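Local structure of Serine/threonine-protein kinase pknE (Mycobacterium tuberculosis, 2H34) at residues S145-A149 with V282-D286; M202-R206 with P277-Y281; Y219-L225 with V268-A274; Y226-T230 with P252-R258; P262-V268 with A290-L295. The protein transfers phosphate from ATP to serine and threonine residues of proteins, as the catalytic domain of a membrane kinase that probably supports survival of the bacterium in the host. All coordinates share one frame; numbering follows the deposited sequence.

Interaction 1. Residues S145-A149 with V282-D286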
# COMPACT_ATOMS: atom_id res chain seq x y z
N SER A 145 -3.12 -9.41 -1.90
CA SER A 145 -4.18 -10.05 -1.17
C SER A 145 -4.99 -9.01 -0.38
O SER A 145 -6.21 -8.97 -0.49
CB SER A 145 -3.60 -11.14 -0.26
OG SER A 145 -4.61 -11.78 0.48
N ALA A 146 -4.30 -8.15 0.36
CA ALA A 146 -4.95 -7.07 1.08
C ALA A 146 -5.73 -6.16 0.13
O ALA A 146 -6.88 -5.80 0.38
CB ALA A 146 -3.94 -6.28 1.87
N LEU A 147 -5.09 -5.80 -0.98
CA LEU A 147 -5.71 -4.95 -1.96
C LEU A 147 -6.98 -5.57 -2.52
O LEU A 147 -8.02 -4.90 -2.57
CB LEU A 147 -4.74 -4.64 -3.09
CG LEU A 147 -3.53 -3.76 -2.78
CD1 LEU A 147 -2.63 -3.68 -4.01
CD2 LEU A 147 -3.97 -2.39 -2.34
N ASP A 148 -6.91 -6.84 -2.94
CA ASP A 148 -8.10 -7.54 -3.46
C ASP A 148 -9.27 -7.46 -2.47
O ASP A 148 -10.40 -7.17 -2.84
CB ASP A 148 -7.80 -9.02 -3.68
CG ASP A 148 -6.98 -9.29 -4.94
OD1 ASP A 148 -6.90 -8.45 -5.86
OD2 ASP A 148 -6.42 -10.41 -4.99
N ALA A 149 -8.97 -7.73 -1.20
CA ALA A 149 -9.98 -7.72 -0.15
C ALA A 149 -10.61 -6.33 -0.05
O ALA A 149 -11.83 -6.20 0.09
CB ALA A 149 -9.37 -8.12 1.17
N VAL A 282 -6.62 -8.62 -13.94
CA VAL A 282 -7.89 -8.14 -13.40
C VAL A 282 -7.83 -8.05 -11.87
O VAL A 282 -8.51 -7.21 -11.27
CB VAL A 282 -9.04 -9.05 -13.88
CG1 VAL A 282 -10.35 -8.73 -13.16
CG2 VAL A 282 -9.21 -8.86 -15.37
N THR A 283 -7.01 -8.91 -11.28
CA THR A 283 -6.74 -8.87 -9.85
C THR A 283 -5.25 -8.86 -9.48
O THR A 283 -4.38 -9.27 -10.26
CB THR A 283 -7.37 -10.06 -9.11
OG1 THR A 283 -6.67 -11.26 -9.46
CG2 THR A 283 -8.85 -10.19 -9.43
N CYS A 284 -4.99 -8.41 -8.26
CA CYS A 284 -3.68 -8.54 -7.68
C CYS A 284 -3.37 -10.00 -7.46
O CYS A 284 -2.19 -10.40 -7.46
CB CYS A 284 -3.64 -7.80 -6.36
SG CYS A 284 -3.43 -6.04 -6.56
N GLY A 285 -4.42 -10.79 -7.26
CA GLY A 285 -4.28 -12.24 -7.12
C GLY A 285 -3.67 -12.85 -8.36
O GLY A 285 -2.77 -13.68 -8.27
N ASP A 286 -4.15 -12.41 -9.52
CA ASP A 286 -3.64 -12.91 -10.79
C ASP A 286 -2.24 -12.42 -11.06
O ASP A 286 -1.41 -13.16 -11.59
CB ASP A 286 -4.57 -12.56 -11.94
CG ASP A 286 -5.91 -13.25 -11.83
OD1 ASP A 286 -6.89 -12.71 -12.38
OD2 ASP A 286 -6.00 -14.33 -11.18

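Interaction 2. Residues M202-R206 with P277-Y281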
# COMPACT_ATOMS: atom_id res chain seq x y z
N MSE A 202 1.83 5.44 -10.50
CA MSE A 202 0.52 5.86 -10.98
C MSE A 202 0.19 5.47 -12.40
O MSE A 202 0.90 5.84 -13.34
CB MSE A 202 0.35 7.35 -10.83
CG MSE A 202 -0.37 7.76 -9.58
SE MSE A 202 -0.64 9.69 -9.68
CE MSE A 202 -0.45 10.05 -7.70
N ALA A 203 -0.91 4.75 -12.55
CA ALA A 203 -1.47 4.40 -13.86
C ALA A 203 -1.80 5.67 -14.63
O ALA A 203 -2.10 6.69 -14.02
CB ALA A 203 -2.71 3.53 -13.69
N PRO A 204 -1.73 5.60 -15.96
CA PRO A 204 -2.02 6.76 -16.78
C PRO A 204 -3.47 7.24 -16.67
O PRO A 204 -3.70 8.44 -16.64
CB PRO A 204 -1.71 6.26 -18.19
CG PRO A 204 -0.84 5.08 -18.01
CD PRO A 204 -1.36 4.44 -16.79
N GLU A 205 -4.42 6.31 -16.59
CA GLU A 205 -5.85 6.70 -16.60
C GLU A 205 -6.23 7.66 -15.47
O GLU A 205 -7.30 8.29 -15.51
CB GLU A 205 -6.77 5.47 -16.59
CG GLU A 205 -6.66 4.61 -15.35
CD GLU A 205 -5.64 3.49 -15.49
OE1 GLU A 205 -4.67 3.64 -16.27
OE2 GLU A 205 -5.80 2.46 -14.82
N ARG A 206 -5.35 7.78 -14.48
CA ARG A 206 -5.58 8.65 -13.34
C ARG A 206 -5.36 10.13 -13.66
O ARG A 206 -5.92 11.01 -12.99
CB ARG A 206 -4.69 8.23 -12.18
CG ARG A 206 -4.92 6.80 -11.73
CD ARG A 206 -4.27 6.56 -10.37
NE ARG A 206 -4.57 7.64 -9.43
CZ ARG A 206 -4.10 7.74 -8.19
NH1 ARG A 206 -3.28 6.81 -7.69
NH2 ARG A 206 -4.45 8.78 -7.45
N PRO A 277 -5.71 -0.34 -19.50
CA PRO A 277 -6.15 -1.00 -18.27
C PRO A 277 -6.69 -2.40 -18.53
O PRO A 277 -6.47 -3.30 -17.72
CB PRO A 277 -7.30 -0.10 -17.79
CG PRO A 277 -6.99 1.23 -18.32
CD PRO A 277 -6.21 1.04 -19.59
N GLU A 278 -7.36 -2.58 -19.66
CA GLU A 278 -8.00 -3.85 -19.97
C GLU A 278 -7.02 -4.93 -20.41
O GLU A 278 -7.41 -6.07 -20.58
CB GLU A 278 -9.10 -3.66 -21.01
CG GLU A 278 -10.20 -2.74 -20.52
CD GLU A 278 -11.26 -2.47 -21.57
OE1 GLU A 278 -10.94 -1.93 -22.65
OE2 GLU A 278 -12.44 -2.79 -21.29
N ASP A 279 -5.75 -4.56 -20.59
CA ASP A 279 -4.70 -5.54 -20.89
C ASP A 279 -3.99 -6.07 -19.66
O ASP A 279 -3.19 -6.99 -19.78
CB ASP A 279 -3.68 -4.94 -21.82
CG ASP A 279 -4.32 -4.26 -22.97
OD1 ASP A 279 -5.41 -4.73 -23.35
OD2 ASP A 279 -3.76 -3.26 -23.47
N ARG A 280 -4.27 -5.49 -18.50
CA ARG A 280 -3.53 -5.82 -17.30
C ARG A 280 -4.24 -6.97 -16.62
O ARG A 280 -5.29 -7.40 -17.10
CB ARG A 280 -3.46 -4.63 -16.35
CG ARG A 280 -2.72 -3.44 -16.91
CD ARG A 280 -2.78 -2.29 -15.93
NE ARG A 280 -2.76 -0.99 -16.59
CZ ARG A 280 -3.48 0.05 -16.19
NH1 ARG A 280 -4.29 -0.07 -15.14
NH2 ARG A 280 -3.41 1.21 -16.83
N TYR A 281 -3.68 -7.45 -15.52
CA TYR A 281 -4.35 -8.45 -14.72
C TYR A 281 -5.57 -7.82 -14.11
O TYR A 281 -5.57 -6.63 -13.82
CB TYR A 281 -3.43 -8.99 -13.64
CG TYR A 281 -2.13 -9.59 -14.15
CD1 TYR A 281 -0.96 -8.83 -14.18
CD2 TYR A 281 -2.07 -10.91 -14.58
CE1 TYR A 281 0.23 -9.37 -14.64
CE2 TYR A 281 -0.88 -11.46 -15.04
CZ TYR A 281 0.26 -10.69 -15.07
OH TYR A 281 1.43 -11.23 -15.51

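Interaction 3. Residues Y219-L225 with V268-A274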
# COMPACT_ATOMS: atom_id res chain seq x y z
N TYR A 219 -1.84 -1.83 -11.12
CA TYR A 219 -0.75 -1.15 -11.83
C TYR A 219 0.34 -0.79 -10.83
O TYR A 219 1.50 -1.17 -11.00
CB TYR A 219 -1.27 0.12 -12.53
CG TYR A 219 -0.26 0.85 -13.42
CD1 TYR A 219 -0.31 0.69 -14.80
CD2 TYR A 219 0.69 1.73 -12.90
CE1 TYR A 219 0.57 1.35 -15.65
CE2 TYR A 219 1.59 2.39 -13.74
CZ TYR A 219 1.52 2.19 -15.11
OH TYR A 219 2.38 2.81 -15.99
N ALA A 220 -0.06 -0.07 -9.78
CA ALA A 220 0.86 0.36 -8.74
C ALA A 220 1.69 -0.82 -8.21
O ALA A 220 2.93 -0.77 -8.21
CB ALA A 220 0.08 1.02 -7.63
N LEU A 221 1.02 -1.90 -7.81
CA LEU A 221 1.71 -3.07 -7.24
C LEU A 221 2.79 -3.62 -8.16
O LEU A 221 3.82 -4.13 -7.70
CB LEU A 221 0.71 -4.17 -6.90
CG LEU A 221 1.16 -5.27 -5.94
CD1 LEU A 221 1.41 -4.71 -4.57
CD2 LEU A 221 0.11 -6.38 -5.87
N THR A 222 2.56 -3.51 -9.47
CA THR A 222 3.50 -4.04 -10.44
C THR A 222 4.76 -3.15 -10.52
O THR A 222 5.88 -3.67 -10.59
CB THR A 222 2.84 -4.23 -11.82
OG1 THR A 222 1.56 -4.84 -11.64
CG2 THR A 222 3.67 -5.12 -12.70
N CYS A 223 4.57 -1.83 -10.47
CA CYS A 223 5.70 -0.92 -10.24
C CYS A 223 6.44 -1.30 -8.94
O CYS A 223 7.67 -1.42 -8.93
CB CYS A 223 5.22 0.53 -10.17
SG CYS A 223 4.35 1.13 -11.64
N VAL A 224 5.70 -1.52 -7.87
CA VAL A 224 6.32 -1.87 -6.61
C VAL A 224 7.13 -3.18 -6.74
O VAL A 224 8.28 -3.25 -6.29
CB VAL A 224 5.31 -1.96 -5.46
CG1 VAL A 224 5.98 -2.52 -4.22
CG2 VAL A 224 4.73 -0.60 -5.16
N LEU A 225 6.53 -4.18 -7.38
CA LEU A 225 7.21 -5.44 -7.63
C LEU A 225 8.50 -5.17 -8.40
O LEU A 225 9.58 -5.62 -8.00
CB LEU A 225 6.31 -6.39 -8.41
CG LEU A 225 6.93 -7.70 -8.95
CD1 LEU A 225 7.50 -8.57 -7.84
CD2 LEU A 225 5.92 -8.47 -9.77
N VAL A 268 5.28 -10.70 -16.97
CA VAL A 268 4.47 -10.26 -15.84
C VAL A 268 4.39 -8.73 -15.72
O VAL A 268 3.30 -8.16 -15.67
CB VAL A 268 4.91 -10.89 -14.52
CG1 VAL A 268 4.20 -10.22 -13.35
CG2 VAL A 268 4.61 -12.37 -14.53
N ILE A 269 5.54 -8.07 -15.71
CA ILE A 269 5.56 -6.61 -15.59
C ILE A 269 4.88 -5.95 -16.78
O ILE A 269 4.12 -5.01 -16.60
CB ILE A 269 6.98 -6.05 -15.35
CG1 ILE A 269 7.37 -6.29 -13.89
CG2 ILE A 269 7.03 -4.55 -15.58
CD1 ILE A 269 8.19 -7.51 -13.69
N ALA A 270 5.12 -6.49 -17.97
CA ALA A 270 4.52 -5.95 -19.19
C ALA A 270 3.01 -5.99 -19.08
O ALA A 270 2.33 -5.02 -19.40
CB ALA A 270 4.97 -6.74 -20.41
N ARG A 271 2.48 -7.11 -18.62
CA ARG A 271 1.05 -7.26 -18.45
C ARG A 271 0.54 -6.40 -17.31
O ARG A 271 -0.51 -5.77 -17.42
CB ARG A 271 0.69 -8.73 -18.22
CG ARG A 271 -0.80 -8.97 -18.14
CD ARG A 271 -1.21 -10.28 -18.79
NE ARG A 271 -2.66 -10.29 -18.98
CZ ARG A 271 -3.27 -9.92 -20.10
NH1 ARG A 271 -2.57 -9.57 -21.16
NH2 ARG A 271 -4.60 -9.91 -20.15
N GLY A 272 1.30 -6.36 -16.22
CA GLY A 272 0.87 -5.72 -14.99
C GLY A 272 0.83 -4.21 -15.08
O GLY A 272 0.04 -3.55 -14.39
N MSE A 273 1.69 -3.66 -15.93
CA MSE A 273 1.63 -2.24 -16.21
C MSE A 273 1.48 -1.96 -17.70
O MSE A 273 1.99 -0.96 -18.21
CB MSE A 273 2.80 -1.48 -15.58
CG MSE A 273 4.19 -2.01 -15.87
SE MSE A 273 5.51 -1.15 -14.69
CE MSE A 273 5.42 0.67 -15.42
N ALA A 274 0.76 -2.85 -18.37
CA ALA A 274 0.34 -2.64 -19.75
C ALA A 274 -0.39 -1.30 -19.82
O ALA A 274 -0.93 -0.83 -18.81
CB ALA A 274 -0.57 -3.77 -20.20

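Interaction 4. Residues Y226-T230 with P252-R258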
# COMPACT_ATOMS: atom_id res chain seq x y z
N TYR A 226 8.38 -4.42 -9.50
CA TYR A 226 9.53 -4.02 -10.29
C TYR A 226 10.66 -3.51 -9.42
O TYR A 226 11.79 -4.00 -9.48
CB TYR A 226 9.16 -2.94 -11.29
CG TYR A 226 10.30 -2.56 -12.22
CD1 TYR A 226 10.59 -3.33 -13.36
CD2 TYR A 226 11.11 -1.45 -11.97
CE1 TYR A 226 11.63 -2.99 -14.20
CE2 TYR A 226 12.15 -1.10 -12.81
CZ TYR A 226 12.40 -1.87 -13.92
OH TYR A 226 13.44 -1.53 -14.74
N GLU A 227 10.33 -2.52 -8.58
CA GLU A 227 11.32 -1.88 -7.72
C GLU A 227 12.00 -2.86 -6.78
O GLU A 227 13.22 -2.75 -6.56
CB GLU A 227 10.71 -0.73 -6.94
CG GLU A 227 11.78 0.12 -6.27
CD GLU A 227 11.25 1.42 -5.70
OE1 GLU A 227 10.10 1.81 -6.04
OE2 GLU A 227 12.00 2.05 -4.93
N CYS A 228 11.23 -3.79 -6.22
CA CYS A 228 11.77 -4.81 -5.33
C CYS A 228 12.81 -5.66 -6.03
O CYS A 228 13.77 -6.13 -5.41
CB CYS A 228 10.66 -5.75 -4.85
SG CYS A 228 9.40 -4.97 -3.82
N LEU A 229 12.60 -5.86 -7.32
CA LEU A 229 13.45 -6.72 -8.12
C LEU A 229 14.72 -5.99 -8.52
O LEU A 229 15.83 -6.45 -8.24
CB LEU A 229 12.70 -7.22 -9.36
CG LEU A 229 11.56 -8.22 -9.10
CD1 LEU A 229 10.62 -8.33 -10.28
CD2 LEU A 229 12.12 -9.59 -8.71
N THR A 230 14.54 -4.84 -9.15
CA THR A 230 15.65 -4.15 -9.79
C THR A 230 16.42 -3.31 -8.79
O THR A 230 17.64 -3.21 -8.88
CB THR A 230 15.16 -3.25 -10.92
OG1 THR A 230 14.26 -2.27 -10.39
CG2 THR A 230 14.45 -4.06 -12.00
N PRO A 252 9.56 -1.28 -18.93
CA PRO A 252 10.91 -1.84 -18.77
C PRO A 252 10.90 -3.36 -18.61
O PRO A 252 9.90 -3.92 -18.14
CB PRO A 252 11.41 -1.20 -17.47
CG PRO A 252 10.41 -0.16 -17.12
CD PRO A 252 9.13 -0.59 -17.70
N ARG A 253 12.02 -3.98 -18.97
CA ARG A 253 12.21 -5.43 -18.84
C ARG A 253 13.22 -5.77 -17.72
O ARG A 253 14.43 -5.80 -17.96
CB ARG A 253 12.64 -6.04 -20.18
N PRO A 254 12.71 -6.07 -16.50
CA PRO A 254 13.49 -6.24 -15.26
C PRO A 254 14.72 -7.15 -15.36
O PRO A 254 15.74 -6.88 -14.72
CB PRO A 254 12.48 -6.84 -14.28
CG PRO A 254 11.34 -7.29 -15.12
CD PRO A 254 11.29 -6.30 -16.24
N SER A 255 14.62 -8.21 -16.16
CA SER A 255 15.75 -9.10 -16.37
C SER A 255 16.96 -8.39 -17.02
O SER A 255 18.10 -8.83 -16.85
CB SER A 255 15.32 -10.29 -17.20
OG SER A 255 14.55 -9.86 -18.30
N THR A 256 16.71 -7.29 -17.73
CA THR A 256 17.79 -6.54 -18.36
C THR A 256 18.59 -5.67 -17.38
O THR A 256 19.48 -4.93 -17.80
CB THR A 256 17.33 -5.67 -19.58
OG1 THR A 256 16.55 -4.55 -19.12
CG2 THR A 256 16.53 -6.49 -20.61
N VAL A 257 18.27 -5.76 -16.09
CA VAL A 257 19.02 -4.99 -15.09
C VAL A 257 19.91 -5.87 -14.20
O VAL A 257 21.13 -5.86 -14.35
CB VAL A 257 18.10 -4.07 -14.25
CG1 VAL A 257 18.92 -2.94 -13.63
CG2 VAL A 257 16.97 -3.51 -15.09
N ARG A 258 19.30 -6.62 -13.28
CA ARG A 258 20.05 -7.46 -12.34
C ARG A 258 20.26 -8.86 -12.92
O ARG A 258 19.43 -9.34 -13.71
CB ARG A 258 19.34 -7.50 -10.97
CG ARG A 258 20.14 -8.17 -9.81
CD ARG A 258 20.12 -7.36 -8.50
NE ARG A 258 19.85 -5.93 -8.73
CZ ARG A 258 20.73 -5.03 -9.16
NH1 ARG A 258 21.98 -5.39 -9.44
NH2 ARG A 258 20.36 -3.77 -9.34

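Interaction 5. Residues P262-V268 with A290-L295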
# COMPACT_ATOMS: atom_id res chain seq x y z
N PRO A 262 14.71 -13.93 -13.35
CA PRO A 262 14.21 -14.79 -14.42
C PRO A 262 13.52 -14.02 -15.54
O PRO A 262 12.96 -12.94 -15.31
CB PRO A 262 13.20 -15.68 -13.70
CG PRO A 262 13.70 -15.75 -12.33
CD PRO A 262 14.21 -14.37 -12.04
N VAL A 263 13.58 -14.58 -16.75
CA VAL A 263 13.02 -13.92 -17.93
C VAL A 263 11.51 -13.72 -17.80
O VAL A 263 11.00 -12.61 -18.01
CB VAL A 263 13.33 -14.69 -19.23
CG1 VAL A 263 12.65 -14.03 -20.43
CG2 VAL A 263 14.84 -14.78 -19.46
N ALA A 264 10.81 -14.79 -17.42
CA ALA A 264 9.35 -14.80 -17.38
C ALA A 264 8.74 -13.55 -16.74
O ALA A 264 7.59 -13.21 -17.01
CB ALA A 264 8.85 -16.06 -16.69
N PHE A 265 9.54 -12.86 -15.93
CA PHE A 265 9.10 -11.64 -15.23
C PHE A 265 8.78 -10.45 -16.13
O PHE A 265 7.82 -9.72 -15.87
CB PHE A 265 10.08 -11.25 -14.12
CG PHE A 265 9.95 -12.09 -12.88
CD1 PHE A 265 10.90 -13.06 -12.59
CD2 PHE A 265 8.88 -11.92 -12.01
CE1 PHE A 265 10.78 -13.83 -11.44
CE2 PHE A 265 8.76 -12.70 -10.86
CZ PHE A 265 9.71 -13.66 -10.58
N ASP A 266 9.57 -10.23 -17.18
CA ASP A 266 9.28 -9.13 -18.12
C ASP A 266 7.84 -9.21 -18.62
O ASP A 266 7.16 -8.19 -18.77
CB ASP A 266 10.24 -9.13 -19.31
CG ASP A 266 11.67 -9.35 -18.92
OD1 ASP A 266 12.12 -8.82 -17.88
OD2 ASP A 266 12.37 -10.07 -19.66
N ALA A 267 7.38 -10.43 -18.87
CA ALA A 267 6.01 -10.66 -19.29
C ALA A 267 5.06 -10.21 -18.19
O ALA A 267 4.17 -9.39 -18.44
CB ALA A 267 5.80 -12.13 -19.65
N VAL A 268 5.28 -10.70 -16.97
CA VAL A 268 4.47 -10.26 -15.84
C VAL A 268 4.39 -8.73 -15.72
O VAL A 268 3.30 -8.16 -15.67
CB VAL A 268 4.91 -10.89 -14.52
CG1 VAL A 268 4.20 -10.22 -13.35
CG2 VAL A 268 4.61 -12.37 -14.53
N ALA A 290 0.91 -14.98 -11.39
CA ALA A 290 1.85 -14.89 -12.50
C ALA A 290 3.26 -14.67 -12.00
O ALA A 290 4.20 -15.29 -12.47
CB ALA A 290 1.44 -13.76 -13.44
N ALA A 291 3.40 -13.79 -11.01
CA ALA A 291 4.69 -13.46 -10.43
C ALA A 291 5.34 -14.70 -9.85
O ALA A 291 6.51 -15.00 -10.13
CB ALA A 291 4.50 -12.41 -9.36
N HIS A 292 4.57 -15.42 -9.05
CA HIS A 292 4.97 -16.68 -8.46
C HIS A 292 5.45 -17.66 -9.53
O HIS A 292 6.55 -18.21 -9.45
CB HIS A 292 3.80 -17.26 -7.69
CG HIS A 292 4.12 -18.55 -6.99
ND1 HIS A 292 5.00 -18.62 -5.93
CD2 HIS A 292 3.67 -19.80 -7.19
CE1 HIS A 292 5.08 -19.86 -5.50
NE2 HIS A 292 4.28 -20.61 -6.25
N ALA A 293 4.61 -17.86 -10.53
CA ALA A 293 4.88 -18.78 -11.62
C ALA A 293 6.13 -18.38 -12.42
O ALA A 293 6.68 -19.20 -13.16
CB ALA A 293 3.67 -18.88 -12.54
N ALA A 294 6.59 -17.14 -12.25
CA ALA A 294 7.75 -16.66 -12.98
C ALA A 294 9.07 -16.97 -12.27
O ALA A 294 10.12 -16.45 -12.65
CB ALA A 294 7.62 -15.17 -13.32
N LEU A 295 9.02 -17.83 -11.26
CA LEU A 295 10.24 -18.35 -10.66
C LEU A 295 10.54 -19.74 -11.23
O LEU A 295 9.71 -20.65 -11.16
CB LEU A 295 10.11 -18.38 -9.14
CG LEU A 295 10.07 -17.00 -8.46
CD1 LEU A 295 9.55 -17.06 -7.02
CD2 LEU A 295 11.45 -16.34 -8.50

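Interaction 1. Residues S145-A149 with V282-D286
Asp148 OD1 accepts the backbone N-H of Cys284 at 3.1 Å, using the lone pair on the side of its other oxygen. In the helical C-lobe of the protein kinase fold, this joins the C-terminal part of helix 133-152 to the first turn of helix 284-293, the last helix of the domain. The bond is rather bent, with an angle of 137° at the hydrogen. Asp148 OD2, the second carboxylate oxygen, lies 3.0 Å from Gly285 N, and the carboxylate as a whole lies beside the first turn of the helix. Its place follows from chi1 of -76°, which sets CG anti to the carbonyl carbon and turns the carboxylate out toward the other segment. A negative group beside the amino end of a helix should be favoured by the helix dipole. The same end is capped from within: Thr283 is the N-cap residue, and its OG1 accepts from Asp286 N at 2.8 Å. Helix 284-293 therefore begins with one side-chain acceptor from its own chain segment and another from across the contact. A bound sodium ion lies about 4 Å from the side chain of Asp148. The inward side of the contact is apolar and buried. Cys284 also packs on Ile218 and Leu221 of helix 217-230, while Leu147 touches Val160 and lies about 7 Å from the side chain of Asp159, the predicted proton acceptor. Between the two segments themselves, Leu147 puts its CD1 branch 3.6 Å from Cys284 SG.

Interaction 2. Residues M202-R206 with P277-Y281
Glu205 and Arg280 reach for each other from opposite directions and meet in a two-pronged salt bridge. Arg280 NH2 gives a hydrogen bond to Glu205 OE1 at 2.8 Å, and Arg280 NH1 gives one to Glu205 OE2 at 3.0 Å. Both are fairly straight, and each oxygen offers the lone pair on the side of its twin. The guanidinium therefore meets the carboxylate end-on, with the two planes only 16° apart. Glu205 gets there by a bent chain: chi1 of 64° sets CG between the backbone N and the carbonyl carbon, and chi2 turns the acid back toward Arg280. Pro277 CA lies over one guanidinium face, 3.5 Å above its plane, and Pro277 CG packs against Glu205 CD at 3.9 Å. Ala203 CB and Pro204 CD approach NH2 obliquely. The pair is the well-known kinase bridge between the glutamate of the Ala-Pro-Glu motif, here Ala203 to Glu205 at the end of the activation segment, and an arginine of the C-lobe, here in the loop before helix 284-293. Further out, Ala274 O takes the N-H of Arg280 NE, and Lys275 O is a weak acceptor for NH2. Tyr219 of helix 217-230 packs on Ala203, Pro204 and Arg280 alike. Next to Glu205 in the chain, Arg206 turns elsewhere, its NH1 forming a salt bridge with OD2 of Asp159, the predicted proton acceptor.

Interaction 3. Residues Y219-L225 with V268-A274
The Tyr219 ring carries Met273 on one face and meets Ala274 O at its edge; the ring of His246 also meets it, with planes about 50° apart. Met273 CB sits 3.9 Å from the ring centroid, a CH-pi contact displaced toward the rim on the CE1 side. These residues lie where helices 217-230 and 264-272 pack in the kinase C-lobe, the first being the buried helix around which that lobe is built. The two short segments run nearly antiparallel, at 151°, with axes 9.2 Å apart. Met273, a selenomethionine here, is the residue at which the chain leaves the helix. Its chain bends at chi3, carrying CE back along the tyrosine to Cys223, whose SG it meets at 4.0 Å. One turn further along helix 217-230, Thr222 packs on Gly272. With chi1 of -44° its CG2 methyl is anti to the backbone N, and it rests 3.7 Å from Gly272 CA and 3.8 Å from Ile269 CA. The glycine has no side chain to hold the two backbones apart, and Tyr219 CA approaches Gly272 O closely enough for a nearly straight CA-H...O contact. Thr222 OG1 faces the same carbonyl, but its hydrogen bond is to Ile218 O within its own helix. Leu221 turns instead to Cys284 and Leu287, bringing in helix 284-293. At the far end of the interface the packing is purely aliphatic, with Leu225 CD2 4.3 Å from Val268 CG1.

Interaction 4. Residues Y226-T230 with P252-R258
Thr230 and Arg258 bring the backbones to their nearest approach, with CA atoms 6.1 Å apart, where helix 217-230 ends against the loop before helix 264-272. The loop segment holds a 3-10 turn at Pro254-Thr256. Just before it, Arg253 O accepts from Thr256 N and Thr256 OG1, each at 2.7 Å and from opposite faces of its plane, which closes the turn. Tyr226 lies between the helix and the loop. Its chi1 of -175° sets CG anti to the backbone N and swings the ring toward the prolines: OH lies 3.4 Å from Pro252 CB, and Pro254 CD approaches in the ring plane at the edge, 3.9 Å from CE1. The Thr230 CG2 methyl, from within the helix, lies over one ring face, toward its rim, and also meets Val257 CG2 at 4.0 Å. Pro234 packs on both Tyr226 and Pro252, and Ile269 of helix 264-272 packs on Pro254, tying this corner of the kinase C-lobe together away from the annotated sites. At the end of the helix Arg258 NH2 gives Thr230 O a straight hydrogen bond, 2.8 Å long. Thr230 O lies in the guanidinium plane, and the donor arrives almost along the C=O axis, at 163°. Since this oxygen belongs to the last turn of a helix, where carbonyls point out of the helix end, the positive charge of the arginine should be favoured by the dipole at the C-terminal end of helix 217-230, with the apolar packing of tyrosine and prolines lying beside it.

Interaction 5. Residues P262-V268 with A290-L295
Helices 264-272 and 284-293, the last two of the kinase C-lobe, come together here where the first begins and the second ends, and Phe265 meets Ala294 as the main pair. The methyl of Ala294 stands almost squarely over the phenyl ring, 3.6 Å from its centroid and 7° off the normal, a clear CH-pi contact. In Phe265 chi1 of -77° puts CG anti to the carbonyl carbon, beside the backbone N, which brings the ring edge to Leu295 and its face under Ala294 CB. Leu295, though its CB starts away from the contact, returns with CD2 in the ring plane at the edge, 3.8 Å from CZ. Ala291 O approaches the same ring obliquely. Ala294 CB serves a second neighbour too: Ala264 CB touches it at 3.7 Å, where the two backbones come within 5.0 Å, CA to CA. Small alanines thus allow a close fit. Pro262 CB packs on Ala294 O, while Leu295 continues inward to Pro133 and Val137 of helix 133-152. One turn on from Ala264, Val268 turns its CG2 branch to this side, 3.6 Å from Ala290 CB.

All five interactions lie in the helical C-lobe. Interaction 3 is the most buried and mostly apolar. Helix 217-230 carries interactions 3 and 4, and its Leu221 also touches Cys284 of interaction 1. Interactions 3 and 5 share helix 264-272 and Val268, whose two methyl branches serve one contact each; interactions 1 and 5 use opposite ends of helix 284-293. Interactions 2 and 3 meet at Ala274. Interactions 1, 2, 4 and 5 are partly buried; of these 1, 2 and 4 are polar in part: a carboxylate at a helix start in 1, an ion pair in 2, an arginine at a helix end in 4. Interaction 5 is apolar packing near the end of the modelled chain.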